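Long-range contacts in putative methylthioribose-1-phosphate isomerase (Archaeoglobus fulgidus, PDB 1T5O), which probably catalyses the interconversion of methylthioribose-1-phosphate and methylthioribulose-1-phosphate, an isomerisation that belongs to methionine biosynthesis: residues R4-D9 / G54-A59; L12-Q17 / I27-V32; E127-R132 / A160-G165; Y153-R158 / C199-E204. One frame throughout, in Å; residues are numbered along the deposited sequence.

Contact 1 of 4, residues R4-D9 / G54-A59; sequences RSIFWD and GAYGIA
In the N-terminal part of this probable isomerase a small antiparallel sheet packs on helices, and one of its two edge strands, 6-8, meets helix 47-61 here through the ring of Tyr56. The strand and helix segments run at 30° to each other, with axes 9.7 Å apart at the closest point. Tyr56 reaches across this gap because its CG lies anti to the carbonyl carbon (chi1 -77°), and Ile6, Phe7 and Trp8 of the strand all touch the ring. Ile6 lies alongside it, pointing the other way, with CG1 4.0 Å from Tyr56 CD2. The backbone of Phe7 passes over one ring face. Beyond it, Trp8 CE3 comes within 3.9 Å of Tyr56 CD1, and Trp8 CZ3 rests 4.2 Å from Ala59 CB, one helical turn on. One water, in the ring plane, is 2.8 Å from Tyr56 OH, donates to Ile6 O and accepts from Arg4 NH1, while a second bonds to the hydroxyl and, weakly, accepts from Trp8 N. The two waters give the buried ring a polar link to the strand backbone. Helix 111-141 packs against the same side chains, with Ala122 and Ala126 against Tyr56 and Leu119 against Trp8, while Leu12 of the adjoining strand 12-15 also touches Tyr56.

Contact 2 of 4, residues L12-Q17 / I27-V32; sequences LKLIDQ and IECRNV
Leu14 and Ile27 exchange both of their backbone bonds, Ile27 N to Leu14 O at 2.8 Å and Leu14 N to Ile27 O at 3.0 Å, and so define a hydrogen-bonded pair of the antiparallel beta hairpin formed by strands 12-15 and 26-29. Further along, Cys29 N donates almost straight to Leu12 O (170° at the hydrogen). Between these bonds Lys13 and Glu28 form a non-hydrogen-bonded pair, where Lys13 CA makes a CA-H...O contact with Ile27 O. Their side chains cross on one sheet face, and the aliphatic part of the lysine does the touching, CD lying 3.4 Å from Glu28 OE1. Lys13 NZ bonds to Asp9 O and stays 5.1 Å from Glu28 OE1. Leu12, Leu14, Ile27 and Cys29 share the other face, the one packed against helices: Leu35 of helix 32-40 and Leu60 of helix 47-61 each touch Leu12 and Cys29, and Ala38 touches Leu14. Leu14 CD1 serves two neighbours, Ile27 CD1 and Cys29 SG, each 4.0 Å away. At the turn after the strand Asp16, its OD1 held by Thr18, lies against the isoleucine branches, with Asp16 OD2 3.7 Å from Ile27 CG2.

Contact 3 of 4, residues E127-R132 / A160-G165; sequences EEDVER and ATVDWG
Asp129, on the long helix 111-141, accepts a hydrogen bond from the backbone of the loop that leads from strand 149-152 to helix 167-176. Val162 N points at Asp129 OD1 over 2.9 Å with an angle of 172° at the hydrogen, meeting the oxygen nearly end-on to its C-O bond. With CG anti to the backbone N (chi1 178°), the carboxylate extends from the helix to the loop. Thr161 CB lies close to the same oxygen, 3.4 Å from Asp129 OD1, while the threonine hydroxyl is bonded to Gly157 O. The other oxygen, OD2, turns back to its own helix and forms a salt bridge with Arg132 NH1 at 2.8 Å, whose hydrogen bond is bent and weak; the guanidinium lies with one face over Asp129 CA. Replacing Asp129 by an alanine would probably leave the amide of Val162 without its acceptor and Arg132 without its salt-bridge partner on the helix.

The apolar contacts gather beside this bond. Val130 CG2 meets Val162 CG1 at 3.6 Å, the two side chains crossing at about a right angle, and also touches Asp163 CB at 3.9 Å. Pro48 of helix 47-61 packs on both Asp129 and Thr161.

One carboxylate thus ties an irregular loop to a helix, and the neighbouring arginine probably favours its ionised form. The Thr161 side chain lies about 6 Å from Gly46, a residue predicted to bind substrate, so the loop held here runs near the probable active site.

Contact 4 of 4, residues Y153-R158 / C199-E204; sequences YCNAGR and CWELME
The irregular backbone of 153-158 passes one side of helix 193-204, with Arg158 CA 7.4 Å from Glu201 CA. Glu201 bridges the gap with a chain extended beyond CG. Its OE1 receives Arg158 N at 2.8 Å on the syn side and forms a salt bridge with Arg172, while OE2 receives Asn155 ND2 at 2.9 Å from above the carboxylate plane. A glutamine here would probably leave Arg172 without this counter-charge and, having one carbonyl oxygen, could not accept from both Arg158 N and Asn155 ND2. Gly157 CA lies 3.3 Å from OE1 of Glu201, where a side chain on the glycine would collide. The extended Arg158 chain runs back alongside Glu201, bringing NH2 within 3.7 Å of Trp200 CZ3 and setting its guanidinium edge against Glu204 CG. Asn155 OD1 binds Arg45, predicted to bind the substrate, and Cys154, the predicted transition-state stabiliser, precedes it. Arg172 and Leu168 of helix 167-176 both contact Glu201, while Asp205, just past the helix end, pairs with Arg158.

From the N terminus, strand 6-8 opens contact 1, which closes only when helix 47-61 is reached; contact 2, the hairpin of 12-17 and 27-32, is nested inside that loop. The two share one three-stranded sheet, through Phe7 O to Lys13 N and Ser5 O to Ile15 N. Contact 3 opens later, on helix 111-141, and crosses contact 4: the loop 153-165 supplies a segment to each. Arg4 and Ser5 join the N-terminal sheet to contact 3 through Glu127 and Thr161. Contacts 1 and 2 build the N-terminal sheet against its helix; contacts 3 and 4 hold the loop that follows strand 149-152 of the larger mixed sheet between helices 111-141 and 193-204.

Contact 1 of 4, residues R4-D9 / G54-A59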
loop_
_atom_site.group_PDB
_atom_site.type_symbol
_atom_site.label_atom_id
_atom_site.label_comp_id
_atom_site.label_asym_id
_atom_site.label_seq_id
_atom_site.Cartn_x
_atom_site.Cartn_y
_atom_site.Cartn_z
ATOM N N ARG A 4 -14.427 -20.904 16.188
ATOM C CA ARG A 4 -13.306 -21.426 15.408
ATOM C C ARG A 4 -13.694 -20.948 14.004
ATOM O O ARG A 4 -14.874 -20.711 13.747
ATOM C CB ARG A 4 -13.253 -22.959 15.443
ATOM C CG ARG A 4 -12.705 -23.552 16.734
ATOM C CD ARG A 4 -12.513 -25.044 16.539
ATOM N NE ARG A 4 -11.931 -25.712 17.697
ATOM C CZ ARG A 4 -11.649 -27.009 17.715
ATOM N NH1 ARG A 4 -11.895 -27.756 16.638
ATOM N NH2 ARG A 4 -11.119 -27.561 18.800
ATOM N N SER A 5 -12.732 -20.814 13.102
ATOM C CA SER A 5 -13.043 -20.302 11.760
ATOM C C SER A 5 -13.847 -21.282 10.903
ATOM O O SER A 5 -14.519 -20.887 9.954
ATOM C CB SER A 5 -11.749 -19.934 11.030
ATOM O OG SER A 5 -11.064 -21.120 10.743
ATOM N N ILE A 6 -13.751 -22.565 11.237
ATOM C CA ILE A 6 -14.475 -23.613 10.528
ATOM C C ILE A 6 -14.608 -24.755 11.536
ATOM O O ILE A 6 -13.634 -25.105 12.224
ATOM C CB ILE A 6 -13.713 -24.075 9.255
ATOM C CG1 ILE A 6 -14.463 -25.227 8.589
ATOM C CG2 ILE A 6 -12.287 -24.522 9.604
ATOM C CD1 ILE A 6 -13.839 -25.646 7.275
ATOM N N PHE A 7 -15.815 -25.311 11.653
ATOM C CA PHE A 7 -16.056 -26.383 12.612
ATOM C C PHE A 7 -17.293 -27.236 12.285
ATOM O O PHE A 7 -18.018 -26.978 11.326
ATOM C CB PHE A 7 -16.209 -25.772 14.010
ATOM C CG PHE A 7 -17.229 -24.664 14.067
ATOM C CD1 PHE A 7 -16.926 -23.395 13.570
ATOM C CD2 PHE A 7 -18.501 -24.895 14.578
ATOM C CE1 PHE A 7 -17.869 -22.377 13.579
ATOM C CE2 PHE A 7 -19.454 -23.884 14.593
ATOM C CZ PHE A 7 -19.138 -22.622 14.093
ATOM N N TRP A 8 -17.522 -28.263 13.093
ATOM C CA TRP A 8 -18.678 -29.128 12.893
ATOM C C TRP A 8 -19.629 -28.970 14.069
ATOM O O TRP A 8 -19.242 -29.111 15.226
ATOM C CB TRP A 8 -18.257 -30.588 12.776
ATOM C CG TRP A 8 -19.365 -31.459 12.257
ATOM C CD1 TRP A 8 -20.377 -32.048 12.983
ATOM C CD2 TRP A 8 -19.595 -31.810 10.888
ATOM N NE1 TRP A 8 -21.217 -32.744 12.139
ATOM C CE2 TRP A 8 -20.759 -32.615 10.848
ATOM C CE3 TRP A 8 -18.928 -31.520 9.686
ATOM C CZ2 TRP A 8 -21.268 -33.137 9.653
ATOM C CZ3 TRP A 8 -19.436 -32.037 8.497
ATOM C CH2 TRP A 8 -20.600 -32.839 8.492
ATOM N N ASP A 9 -20.871 -28.652 13.755
ATOM C CA ASP A 9 -21.910 -28.453 14.754
ATOM C C ASP A 9 -23.175 -28.754 13.978
ATOM O O ASP A 9 -23.815 -27.847 13.437
ATOM C CB ASP A 9 -21.926 -27.004 15.214
ATOM C CG ASP A 9 -21.764 -26.867 16.705
ATOM O OD1 ASP A 9 -20.760 -27.393 17.247
ATOM O OD2 ASP A 9 -22.636 -26.224 17.336
ATOM N N GLY A 54 -10.804 -29.440 3.730
ATOM C CA GLY A 54 -10.663 -30.660 2.958
ATOM C C GLY A 54 -11.202 -31.872 3.706
ATOM O O GLY A 54 -11.947 -32.669 3.137
ATOM N N ALA A 55 -10.827 -32.010 4.978
ATOM C CA ALA A 55 -11.273 -33.137 5.807
ATOM C C ALA A 55 -12.765 -33.099 6.113
ATOM O O ALA A 55 -13.442 -34.116 6.015
ATOM C CB ALA A 55 -10.478 -33.182 7.115
ATOM N N TYR A 56 -13.280 -31.939 6.507
ATOM C CA TYR A 56 -14.708 -31.849 6.800
ATOM C C TYR A 56 -15.468 -32.069 5.501
ATOM O O TYR A 56 -16.616 -32.515 5.517
ATOM C CB TYR A 56 -15.077 -30.484 7.381
ATOM C CG TYR A 56 -14.695 -30.313 8.836
ATOM C CD1 TYR A 56 -15.068 -31.259 9.795
ATOM C CD2 TYR A 56 -14.012 -29.181 9.263
ATOM C CE1 TYR A 56 -14.769 -31.069 11.154
ATOM C CE2 TYR A 56 -13.712 -28.975 10.607
ATOM C CZ TYR A 56 -14.089 -29.913 11.545
ATOM O OH TYR A 56 -13.788 -29.695 12.870
ATOM N N GLY A 57 -14.813 -31.749 4.382
ATOM C CA GLY A 57 -15.441 -31.925 3.083
ATOM C C GLY A 57 -15.842 -33.375 2.883
ATOM O O GLY A 57 -16.951 -33.657 2.432
ATOM N N ILE A 58 -14.929 -34.289 3.224
ATOM C CA ILE A 58 -15.151 -35.731 3.103
ATOM C C ILE A 58 -16.244 -36.184 4.076
ATOM O O ILE A 58 -17.073 -37.023 3.729
ATOM C CB ILE A 58 -13.831 -36.521 3.388
ATOM C CG1 ILE A 58 -12.744 -36.117 2.378
ATOM C CG2 ILE A 58 -14.087 -38.031 3.390
ATOM C CD1 ILE A 58 -13.147 -36.226 0.891
ATOM N N ALA A 59 -16.243 -35.638 5.296
ATOM C CA ALA A 59 -17.270 -35.995 6.274
ATOM C C ALA A 59 -18.607 -35.500 5.726
ATOM O O ALA A 59 -19.648 -36.153 5.859
ATOM C CB ALA A 59 -16.981 -35.345 7.614
HETATM O O HOH W 1 -12.869 -27.226 13.861
HETATM O O HOH W 2 -15.564 -29.558 15.522
#

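Contact 2 of 4, residues L12-Q17 / I27-V32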
loop_
_atom_site.group_PDB
_atom_site.type_symbol
_atom_site.label_atom_id
_atom_site.label_comp_id
_atom_site.label_asym_id
_atom_site.label_seq_id
_atom_site.Cartn_x
_atom_site.Cartn_y
_atom_site.Cartn_z
ATOM N N LEU A 12 -21.194 -28.799 8.633
ATOM C CA LEU A 12 -20.023 -27.953 8.439
ATOM C C LEU A 12 -20.351 -26.468 8.553
ATOM O O LEU A 12 -21.127 -25.935 7.757
ATOM C CB LEU A 12 -19.411 -28.229 7.066
ATOM C CG LEU A 12 -17.925 -27.917 6.865
ATOM C CD1 LEU A 12 -17.507 -28.336 5.447
ATOM C CD2 LEU A 12 -17.660 -26.431 7.103
ATOM N N LYS A 13 -19.753 -25.801 9.529
ATOM C CA LYS A 13 -19.979 -24.368 9.713
ATOM C C LYS A 13 -18.666 -23.608 9.494
ATOM O O LYS A 13 -17.600 -24.090 9.896
ATOM C CB LYS A 13 -20.489 -24.081 11.123
ATOM C CG LYS A 13 -21.695 -24.907 11.568
ATOM C CD LYS A 13 -22.974 -24.521 10.825
ATOM C CE LYS A 13 -24.189 -25.268 11.410
ATOM N NZ LYS A 13 -24.361 -24.960 12.873
ATOM N N LEU A 14 -18.749 -22.437 8.852
ATOM C CA LEU A 14 -17.581 -21.578 8.591
ATOM C C LEU A 14 -17.928 -20.124 8.855
ATOM O O LEU A 14 -19.058 -19.690 8.614
ATOM C CB LEU A 14 -17.147 -21.572 7.123
ATOM C CG LEU A 14 -17.221 -22.666 6.072
ATOM C CD1 LEU A 14 -17.103 -22.004 4.718
ATOM C CD2 LEU A 14 -16.116 -23.675 6.266
ATOM N N ILE A 15 -16.944 -19.365 9.315
ATOM C CA ILE A 15 -17.131 -17.939 9.509
ATOM C C ILE A 15 -17.002 -17.432 8.072
ATOM O O ILE A 15 -16.032 -17.761 7.382
ATOM C CB ILE A 15 -15.995 -17.323 10.357
ATOM C CG1 ILE A 15 -16.247 -17.569 11.840
ATOM C CG2 ILE A 15 -15.879 -15.829 10.071
ATOM C CD1 ILE A 15 -15.078 -17.168 12.728
ATOM N N ASP A 16 -17.966 -16.644 7.614
ATOM C CA ASP A 16 -17.926 -16.123 6.239
ATOM C C ASP A 16 -17.017 -14.888 6.204
ATOM O O ASP A 16 -17.481 -13.760 6.369
ATOM C CB ASP A 16 -19.333 -15.720 5.777
ATOM C CG ASP A 16 -19.409 -15.463 4.285
ATOM O OD1 ASP A 16 -18.349 -15.338 3.637
ATOM O OD2 ASP A 16 -20.535 -15.384 3.753
ATOM N N GLN A 17 -15.728 -15.104 5.960
ATOM C CA GLN A 17 -14.767 -14.008 5.946
ATOM C C GLN A 17 -15.029 -12.920 4.914
ATOM O O GLN A 17 -14.648 -11.778 5.118
ATOM C CB GLN A 17 -13.339 -14.566 5.825
ATOM C CG GLN A 17 -12.852 -15.181 7.135
ATOM C CD GLN A 17 -11.467 -15.792 7.033
ATOM O OE1 GLN A 17 -10.514 -15.124 6.634
ATOM N NE2 GLN A 17 -11.346 -17.066 7.400
ATOM N N ILE A 27 -21.791 -19.311 8.139
ATOM C CA ILE A 27 -22.562 -19.974 7.102
ATOM C C ILE A 27 -22.476 -21.492 7.242
ATOM O O ILE A 27 -21.587 -22.041 7.906
ATOM C CB ILE A 27 -22.112 -19.573 5.687
ATOM C CG1 ILE A 27 -20.619 -19.842 5.511
ATOM C CG2 ILE A 27 -22.455 -18.116 5.440
ATOM C CD1 ILE A 27 -20.065 -19.384 4.172
ATOM N N GLU A 28 -23.431 -22.155 6.611
ATOM C CA GLU A 28 -23.529 -23.603 6.639
ATOM C C GLU A 28 -23.279 -24.196 5.260
ATOM O O GLU A 28 -23.881 -23.772 4.273
ATOM C CB GLU A 28 -24.933 -23.987 7.114
ATOM C CG GLU A 28 -25.357 -25.403 6.792
ATOM C CD GLU A 28 -24.878 -26.394 7.819
ATOM O OE1 GLU A 28 -23.651 -26.445 8.060
ATOM O OE2 GLU A 28 -25.728 -27.117 8.386
ATOM N N CYS A 29 -22.362 -25.153 5.188
ATOM C CA CYS A 29 -22.102 -25.834 3.934
ATOM C C CYS A 29 -22.819 -27.161 4.095
ATOM O O CYS A 29 -22.457 -27.967 4.950
ATOM C CB CYS A 29 -20.610 -26.076 3.715
ATOM S SG CYS A 29 -19.695 -24.644 3.114
ATOM N N ARG A 30 -23.859 -27.376 3.297
ATOM C CA ARG A 30 -24.611 -28.621 3.374
ATOM C C ARG A 30 -24.255 -29.550 2.221
ATOM O O ARG A 30 -24.737 -30.680 2.163
ATOM C CB ARG A 30 -26.124 -28.342 3.435
ATOM C CG ARG A 30 -26.549 -27.047 2.767
ATOM C CD ARG A 30 -27.881 -26.520 3.308
ATOM N NE ARG A 30 -28.192 -25.201 2.751
ATOM C CZ ARG A 30 -27.504 -24.087 3.012
ATOM N NH1 ARG A 30 -26.458 -24.119 3.834
ATOM N NH2 ARG A 30 -27.853 -22.939 2.439
ATOM N N ASN A 31 -23.396 -29.082 1.316
ATOM C CA ASN A 31 -22.947 -29.911 0.200
ATOM C C ASN A 31 -21.557 -29.550 -0.324
ATOM O O ASN A 31 -21.018 -28.479 -0.033
ATOM C CB ASN A 31 -23.964 -29.891 -0.961
ATOM C CG ASN A 31 -24.013 -28.558 -1.703
ATOM O OD1 ASN A 31 -22.997 -28.068 -2.200
ATOM N ND2 ASN A 31 -25.211 -27.983 -1.801
ATOM N N VAL A 32 -20.998 -30.468 -1.104
ATOM C CA VAL A 32 -19.673 -30.330 -1.702
ATOM C C VAL A 32 -19.460 -29.007 -2.416
ATOM O O VAL A 32 -18.474 -28.312 -2.179
ATOM C CB VAL A 32 -19.404 -31.414 -2.777
ATOM C CG1 VAL A 32 -17.924 -31.771 -2.779
ATOM C CG2 VAL A 32 -20.295 -32.630 -2.563
#

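Contact 3 of 4, residues E127-R132 / A160-G165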
loop_
_atom_site.group_PDB
_atom_site.type_symbol
_atom_site.label_atom_id
_atom_site.label_comp_id
_atom_site.label_asym_id
_atom_site.label_seq_id
_atom_site.Cartn_x
_atom_site.Cartn_y
_atom_site.Cartn_z
ATOM N N GLU A 127 -8.491 -30.244 15.632
ATOM C CA GLU A 127 -8.061 -30.164 17.024
ATOM C C GLU A 127 -6.534 -30.074 17.110
ATOM O O GLU A 127 -5.977 -29.364 17.958
ATOM C CB GLU A 127 -8.523 -31.419 17.765
ATOM C CG GLU A 127 -8.038 -31.521 19.184
ATOM C CD GLU A 127 -8.659 -30.468 20.078
ATOM O OE1 GLU A 127 -9.585 -29.756 19.624
ATOM O OE2 GLU A 127 -8.222 -30.358 21.238
ATOM N N GLU A 128 -5.862 -30.846 16.261
ATOM C CA GLU A 128 -4.407 -30.828 16.233
ATOM C C GLU A 128 -3.890 -29.473 15.760
ATOM O O GLU A 128 -2.858 -29.020 16.227
ATOM C CB GLU A 128 -3.891 -31.931 15.330
ATOM C CG GLU A 128 -4.230 -33.309 15.867
ATOM C CD GLU A 128 -3.684 -34.406 14.979
ATOM O OE1 GLU A 128 -3.640 -34.209 13.746
ATOM O OE2 GLU A 128 -3.313 -35.464 15.526
ATOM N N ASP A 129 -4.597 -28.821 14.834
ATOM C CA ASP A 129 -4.145 -27.501 14.399
ATOM C C ASP A 129 -4.241 -26.522 15.570
ATOM O O ASP A 129 -3.352 -25.687 15.797
ATOM C CB ASP A 129 -4.980 -26.957 13.246
ATOM C CG ASP A 129 -4.521 -25.561 12.831
ATOM O OD1 ASP A 129 -5.361 -24.619 12.799
ATOM O OD2 ASP A 129 -3.299 -25.412 12.553
ATOM N N VAL A 130 -5.329 -26.607 16.322
ATOM C CA VAL A 130 -5.477 -25.688 17.451
ATOM C C VAL A 130 -4.350 -25.926 18.463
ATOM O O VAL A 130 -3.715 -24.974 18.937
ATOM C CB VAL A 130 -6.849 -25.858 18.144
ATOM C CG1 VAL A 130 -7.005 -24.837 19.267
ATOM C CG2 VAL A 130 -7.973 -25.676 17.112
ATOM N N GLU A 131 -4.090 -27.192 18.774
ATOM C CA GLU A 131 -3.045 -27.534 19.738
ATOM C C GLU A 131 -1.668 -27.064 19.262
ATOM O O GLU A 131 -0.895 -26.524 20.048
ATOM C CB GLU A 131 -3.065 -29.054 20.047
ATOM C CG GLU A 131 -2.879 -30.006 18.879
ATOM C CD GLU A 131 -3.159 -31.493 19.250
ATOM O OE1 GLU A 131 -2.417 -32.395 18.755
ATOM O OE2 GLU A 131 -4.121 -31.748 20.022
ATOM N N ARG A 132 -1.377 -27.259 17.973
ATOM C CA ARG A 132 -0.117 -26.809 17.361
ATOM C C ARG A 132 0.099 -25.289 17.509
ATOM O O ARG A 132 1.202 -24.831 17.801
ATOM C CB ARG A 132 -0.104 -27.119 15.852
ATOM C CG ARG A 132 0.584 -28.409 15.490
ATOM C CD ARG A 132 0.789 -28.597 13.970
ATOM N NE ARG A 132 -0.424 -29.020 13.262
ATOM C CZ ARG A 132 -1.206 -28.198 12.565
ATOM N NH1 ARG A 132 -0.907 -26.899 12.474
ATOM N NH2 ARG A 132 -2.292 -28.667 11.958
ATOM N N ALA A 160 -7.232 -17.473 9.758
ATOM C CA ALA A 160 -6.387 -18.221 8.827
ATOM C C ALA A 160 -6.083 -19.654 9.307
ATOM O O ALA A 160 -5.503 -20.472 8.572
ATOM C CB ALA A 160 -5.081 -17.457 8.610
ATOM N N THR A 161 -6.440 -19.951 10.550
ATOM C CA THR A 161 -6.219 -21.280 11.082
ATOM C C THR A 161 -7.565 -21.730 11.618
ATOM O O THR A 161 -8.563 -21.048 11.384
ATOM C CB THR A 161 -5.151 -21.253 12.192
ATOM O OG1 THR A 161 -5.549 -20.346 13.226
ATOM C CG2 THR A 161 -3.819 -20.798 11.623
ATOM N N VAL A 162 -7.617 -22.864 12.312
ATOM C CA VAL A 162 -8.889 -23.321 12.891
ATOM C C VAL A 162 -9.168 -22.408 14.083
ATOM O O VAL A 162 -10.311 -21.966 14.301
ATOM C CB VAL A 162 -8.818 -24.795 13.353
ATOM C CG1 VAL A 162 -10.046 -25.144 14.168
ATOM C CG2 VAL A 162 -8.738 -25.719 12.134
ATOM N N ASP A 163 -8.112 -22.119 14.844
ATOM C CA ASP A 163 -8.200 -21.214 15.984
ATOM C C ASP A 163 -6.802 -20.782 16.499
ATOM O O ASP A 163 -5.782 -21.405 16.182
ATOM C CB ASP A 163 -9.007 -21.871 17.119
ATOM C CG ASP A 163 -9.668 -20.849 18.050
ATOM O OD1 ASP A 163 -9.636 -19.636 17.745
ATOM O OD2 ASP A 163 -10.238 -21.269 19.091
ATOM N N TRP A 164 -6.793 -19.712 17.289
ATOM C CA TRP A 164 -5.600 -19.145 17.932
ATOM C C TRP A 164 -4.668 -18.356 17.019
ATOM O O TRP A 164 -4.293 -17.222 17.334
ATOM C CB TRP A 164 -4.801 -20.240 18.651
ATOM C CG TRP A 164 -3.978 -19.684 19.792
ATOM C CD1 TRP A 164 -2.613 -19.537 19.841
ATOM C CD2 TRP A 164 -4.477 -19.203 21.055
ATOM N NE1 TRP A 164 -2.240 -19.001 21.053
ATOM C CE2 TRP A 164 -3.368 -18.790 21.813
ATOM C CE3 TRP A 164 -5.766 -19.091 21.614
ATOM C CZ2 TRP A 164 -3.502 -18.270 23.111
ATOM C CZ3 TRP A 164 -5.900 -18.572 22.902
ATOM C CH2 TRP A 164 -4.770 -18.170 23.635
ATOM N N GLY A 165 -4.297 -18.972 15.901
ATOM C CA GLY A 165 -3.425 -18.332 14.935
ATOM C C GLY A 165 -1.946 -18.666 15.070
ATOM O O GLY A 165 -1.525 -19.293 16.036
#

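Contact 4 of 4, residues Y153-R158 / C199-E204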
loop_
_atom_site.group_PDB
_atom_site.type_symbol
_atom_site.label_atom_id
_atom_site.label_comp_id
_atom_site.label_asym_id
_atom_site.label_seq_id
_atom_site.Cartn_x
_atom_site.Cartn_y
_atom_site.Cartn_z
ATOM N N TYR A 153 1.890 -8.344 9.639
ATOM C CA TYR A 153 1.567 -8.146 8.231
ATOM C C TYR A 153 0.590 -9.227 7.805
ATOM O O TYR A 153 0.636 -10.348 8.316
ATOM C CB TYR A 153 2.838 -8.242 7.381
ATOM C CG TYR A 153 2.754 -7.436 6.120
ATOM C CD1 TYR A 153 2.864 -6.048 6.164
ATOM C CD2 TYR A 153 2.564 -8.055 4.881
ATOM C CE1 TYR A 153 2.800 -5.290 5.004
ATOM C CE2 TYR A 153 2.489 -7.310 3.721
ATOM C CZ TYR A 153 2.615 -5.922 3.791
ATOM O OH TYR A 153 2.599 -5.160 2.654
ATOM N N CYS A 154 -0.263 -8.889 6.849
ATOM C CA CYS A 154 -1.305 -9.790 6.380
ATOM C C CYS A 154 -2.236 -10.241 7.516
ATOM O O CYS A 154 -2.707 -9.406 8.316
ATOM C CB CYS A 154 -0.709 -11.015 5.635
ATOM S SG CYS A 154 -1.945 -11.702 4.486
ATOM N N ASN A 155 -2.505 -11.547 7.616
ATOM C CA ASN A 155 -3.417 -12.030 8.656
ATOM C C ASN A 155 -3.100 -13.466 9.035
ATOM O O ASN A 155 -3.730 -14.406 8.532
ATOM C CB ASN A 155 -4.866 -11.918 8.157
ATOM C CG ASN A 155 -5.884 -12.502 9.136
ATOM O OD1 ASN A 155 -6.630 -13.419 8.780
ATOM N ND2 ASN A 155 -5.929 -11.968 10.362
ATOM N N ALA A 156 -2.098 -13.622 9.897
ATOM C CA ALA A 156 -1.663 -14.932 10.373
ATOM C C ALA A 156 -2.301 -15.106 11.760
ATOM O O ALA A 156 -1.617 -15.219 12.779
ATOM C CB ALA A 156 -0.123 -14.965 10.463
ATOM N N GLY A 157 -3.631 -15.094 11.773
ATOM C CA GLY A 157 -4.369 -15.218 13.011
ATOM C C GLY A 157 -5.345 -16.378 13.040
ATOM O O GLY A 157 -5.184 -17.357 12.306
ATOM N N ARG A 158 -6.377 -16.252 13.876
ATOM C CA ARG A 158 -7.352 -17.320 14.054
ATOM C C ARG A 158 -8.318 -17.494 12.892
ATOM O O ARG A 158 -9.001 -18.510 12.804
ATOM C CB ARG A 158 -8.126 -17.134 15.385
ATOM C CG ARG A 158 -9.009 -15.862 15.510
ATOM C CD ARG A 158 -9.708 -15.902 16.881
ATOM N NE ARG A 158 -10.572 -14.763 17.213
ATOM C CZ ARG A 158 -11.802 -14.568 16.744
ATOM N NH1 ARG A 158 -12.347 -15.423 15.892
ATOM N NH2 ARG A 158 -12.509 -13.526 17.173
ATOM N N CYS A 199 -7.411 -6.609 11.897
ATOM C CA CYS A 199 -7.951 -5.631 12.819
ATOM C C CYS A 199 -9.256 -6.158 13.456
ATOM O O CYS A 199 -9.534 -5.891 14.621
ATOM C CB CYS A 199 -8.182 -4.287 12.121
ATOM S SG CYS A 199 -6.645 -3.360 11.713
ATOM N N TRP A 200 -10.044 -6.890 12.678
ATOM C CA TRP A 200 -11.290 -7.444 13.178
ATOM C C TRP A 200 -11.062 -8.461 14.299
ATOM O O TRP A 200 -11.578 -8.304 15.419
ATOM C CB TRP A 200 -12.078 -8.114 12.046
ATOM C CG TRP A 200 -13.447 -8.570 12.511
ATOM C CD1 TRP A 200 -14.591 -7.801 12.597
ATOM C CD2 TRP A 200 -13.779 -9.847 13.092
ATOM N NE1 TRP A 200 -15.592 -8.528 13.202
ATOM C CE2 TRP A 200 -15.123 -9.778 13.516
ATOM C CE3 TRP A 200 -13.059 -11.037 13.298
ATOM C CZ2 TRP A 200 -15.775 -10.857 14.140
ATOM C CZ3 TRP A 200 -13.709 -12.118 13.923
ATOM C CH2 TRP A 200 -15.056 -12.013 14.336
ATOM N N GLU A 201 -10.275 -9.495 14.022
ATOM C CA GLU A 201 -10.068 -10.503 15.054
ATOM C C GLU A 201 -9.350 -9.980 16.293
ATOM O O GLU A 201 -9.580 -10.492 17.388
ATOM C CB GLU A 201 -9.353 -11.745 14.499
ATOM C CG GLU A 201 -7.897 -11.540 14.053
ATOM C CD GLU A 201 -7.241 -12.858 13.725
ATOM O OE1 GLU A 201 -6.748 -13.534 14.647
ATOM O OE2 GLU A 201 -7.251 -13.251 12.539
ATOM N N LEU A 202 -8.516 -8.950 16.156
ATOM C CA LEU A 202 -7.840 -8.449 17.341
ATOM C C LEU A 202 -8.822 -7.587 18.146
ATOM O O LEU A 202 -8.909 -7.701 19.374
ATOM C CB LEU A 202 -6.583 -7.644 16.960
ATOM C CG LEU A 202 -5.420 -8.497 16.410
ATOM C CD1 LEU A 202 -4.287 -7.609 15.919
ATOM C CD2 LEU A 202 -4.932 -9.429 17.485
ATOM N N MET A 203 -9.575 -6.729 17.475
ATOM C CA MET A 203 -10.520 -5.908 18.227
ATOM C C MET A 203 -11.599 -6.786 18.863
ATOM O O MET A 203 -12.079 -6.503 19.964
ATOM C CB MET A 203 -11.166 -4.863 17.312
ATOM C CG MET A 203 -10.211 -3.764 16.925
ATOM S SD MET A 203 -10.861 -2.653 15.695
ATOM C CE MET A 203 -12.246 -1.853 16.704
ATOM N N GLU A 204 -11.963 -7.860 18.183
ATOM C CA GLU A 204 -13.001 -8.758 18.681
ATOM C C GLU A 204 -12.522 -9.401 19.985
ATOM O O GLU A 204 -13.300 -9.596 20.926
ATOM C CB GLU A 204 -13.310 -9.814 17.595
ATOM C CG GLU A 204 -14.480 -10.727 17.871
ATOM C CD GLU A 204 -15.840 -10.040 17.712
ATOM O OE1 GLU A 204 -15.886 -8.859 17.321
ATOM O OE2 GLU A 204 -16.863 -10.698 17.974
#